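PDB 6FC6: nuclear fusion protein BIK1 from Saccharomyces cerevisiae, which binds microtubules and kinesin and is required for nuclear fusion, chromosome disjunction and nuclear segregation during mitosis. Local coordinates for residues 24-27 with 28-31. Residues are numbered along the deposited sequence; the frame is centred on the assembly and turned at random.
Sequences LKYV and GPVD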
ATOM      1  N   LEU A  24       3.426   0.062  -5.160  1.00 21.78           N
ATOM      2  CA  LEU A  24       3.719  -0.158  -3.747  1.00 21.61           C
ATOM      3  C   LEU A  24       4.585   1.019  -3.223  1.00 20.78           C
ATOM      4  O   LEU A  24       5.664   1.277  -3.725  1.00 23.31           O
ATOM      5  CB  LEU A  24       4.424  -1.475  -3.567  1.00 21.61           C
ATOM      6  CG  LEU A  24       4.823  -1.770  -2.091  1.00 20.18           C
ATOM      7  CD1 LEU A  24       3.557  -2.017  -1.291  1.00 19.69           C
ATOM      8  CD2 LEU A  24       5.755  -2.995  -1.998  1.00 22.17           C
ATOM      9  N   LYS A  25       4.097   1.703  -2.217  1.00 19.12           N
ATOM     10  CA  LYS A  25       4.823   2.852  -1.673  1.00 22.29           C
ATOM     11  C   LYS A  25       5.262   2.761  -0.198  1.00 21.12           C
ATOM     12  O   LYS A  25       6.035   3.601   0.251  1.00 20.57           O
ATOM     13  CB  LYS A  25       4.040   4.134  -1.937  1.00 23.28           C
ATOM     14  CG  LYS A  25       3.750   4.223  -3.426  1.00 29.93           C
ATOM     15  CD  LYS A  25       3.554   5.598  -3.938  1.00 36.64           C
ATOM     16  CE  LYS A  25       4.838   6.126  -4.477  1.00 39.40           C
ATOM     17  NZ  LYS A  25       4.603   7.540  -4.763  1.00 43.90           N
ATOM     18  N   TYR A  26       4.694   1.828   0.543  1.00 19.76           N
ATOM     19  CA  TYR A  26       4.963   1.734   1.972  1.00 20.24           C
ATOM     20  C   TYR A  26       4.675   0.341   2.408  1.00 22.35           C
ATOM     21  O   TYR A  26       3.684  -0.274   1.910  1.00 18.75           O
ATOM     22  CB  TYR A  26       4.046   2.686   2.770  1.00 20.35           C
ATOM     23  CG  TYR A  26       4.170   2.521   4.254  1.00 20.14           C
ATOM     24  CD1 TYR A  26       5.290   3.023   4.969  1.00 19.54           C
ATOM     25  CD2 TYR A  26       3.218   1.882   4.950  1.00 20.55           C
ATOM     26  CE1 TYR A  26       5.382   2.842   6.324  1.00 20.53           C
ATOM     27  CE2 TYR A  26       3.324   1.717   6.326  1.00 18.74           C
ATOM     28  CZ  TYR A  26       4.414   2.207   6.990  1.00 20.46           C
ATOM     29  OH  TYR A  26       4.445   2.023   8.390  1.00 24.57           O
ATOM     30  N   VAL A  27       5.504  -0.184   3.325  1.00 19.87           N
ATOM     31  CA  VAL A  27       5.181  -1.426   3.957  1.00 19.87           C
ATOM     32  C   VAL A  27       5.446  -1.295   5.448  1.00 21.72           C
ATOM     33  O   VAL A  27       6.529  -0.972   5.844  1.00 23.02           O
ATOM     34  CB  VAL A  27       6.033  -2.588   3.340  1.00 23.04           C
ATOM     35  CG1 VAL A  27       5.746  -3.851   4.138  1.00 24.18           C
ATOM     36  CG2 VAL A  27       5.654  -2.818   1.889  1.00 20.66           C
ATOM     37  N   GLY A  28       4.464  -1.574   6.273  1.00 23.42           N
ATOM     38  CA  GLY A  28       4.668  -1.465   7.693  1.00 25.25           C
ATOM     39  C   GLY A  28       3.419  -1.343   8.481  1.00 24.99           C
ATOM     40  O   GLY A  28       2.348  -1.477   7.962  1.00 24.03           O
ATOM     41  N   PRO A  29       3.555  -1.090   9.798  1.00 27.29           N
ATOM     42  CA  PRO A  29       2.409  -0.863  10.628  1.00 26.44           C
ATOM     43  C   PRO A  29       1.789   0.540  10.358  1.00 24.80           C
ATOM     44  O   PRO A  29       2.463   1.412   9.803  1.00 28.70           O
ATOM     45  CB  PRO A  29       3.008  -0.875  12.029  1.00 28.17           C
ATOM     46  CG  PRO A  29       4.437  -0.445  11.844  1.00 29.72           C
ATOM     47  CD  PRO A  29       4.828  -0.751  10.468  1.00 28.25           C
ATOM     48  N   VAL A  30       0.559   0.696  10.786  1.00 26.47           N
ATOM     49  CA  VAL A  30      -0.160   1.954  10.727  1.00 29.83           C
ATOM     50  C   VAL A  30      -0.671   2.228  12.102  1.00 33.60           C
ATOM     51  O   VAL A  30      -1.359   1.375  12.672  1.00 32.55           O
ATOM     52  CB  VAL A  30      -1.301   1.922   9.685  1.00 28.10           C
ATOM     53  CG1 VAL A  30      -2.066   3.235   9.718  1.00 29.41           C
ATOM     54  CG2 VAL A  30      -0.693   1.687   8.291  1.00 26.95           C
ATOM     55  N   ASP A  31      -0.386   3.429  12.615  1.00 38.29           N
ATOM     56  CA  ASP A  31      -0.828   3.818  13.976  1.00 40.54           C
ATOM     57  C   ASP A  31      -2.296   3.580  14.172  1.00 38.23           C
ATOM     58  O   ASP A  31      -3.136   3.918  13.342  1.00 40.23           O
ATOM     59  CB  ASP A  31      -0.366   5.245  14.336  1.00 41.31           C
ATOM     60  CG  ASP A  31       1.220   5.404  14.304  1.00 51.39           C
ATOM     61  OD1 ASP A  31       1.984   4.392  14.213  1.00 56.34           O
ATOM     62  OD2 ASP A  31       1.741   6.557  14.355  1.00 47.36           O
TER
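The extended backbone of Tyr26 and Val27 continues through Gly28, at the end of strand 20-28, and on into the loop toward strand 37-41. CG of Tyr26 is anti to the backbone N (chi1 174°), which sends the ring forward along Gly28 to the peptide after Pro29. Tyr26 OH donates a hydrogen bond to Pro29 O, 2.5 Å away. The acceptor sits at the ring edge, in the ring plane. The donor in turn lies in the carbonyl plane, at a C=O...O angle of 149°. This bond ties the start of the loop to the strand. Tyr26 OH also touches Pro29 CD at 3.5 Å, and the two side chains cross at about a right angle. Gly28 N approaches the ring obliquely, 3.5 Å from Tyr26 CE2. The Gly28 backbone has a positive phi, in a region that glycine reaches easily and other residues rarely, and the chain passes close beside the Tyr26 ring. Both 24-27 and 28-31 lie in the CAP-Gly domain, of the SH3 clan; here strand 20-28 pairs antiparallel with strand 37-41, and Lys25 and Tyr26 both face Gly39 in a classic beta bulge. Val30 CG2 is a looser neighbour, 4.5 Å from Tyr26 CE2, and Val30 also packs on an aromatic side chain of the bound peptide. Tyr58 meets the Tyr26 ring edge-to-face, and its OH is hydrogen-bonded to Asp31 N.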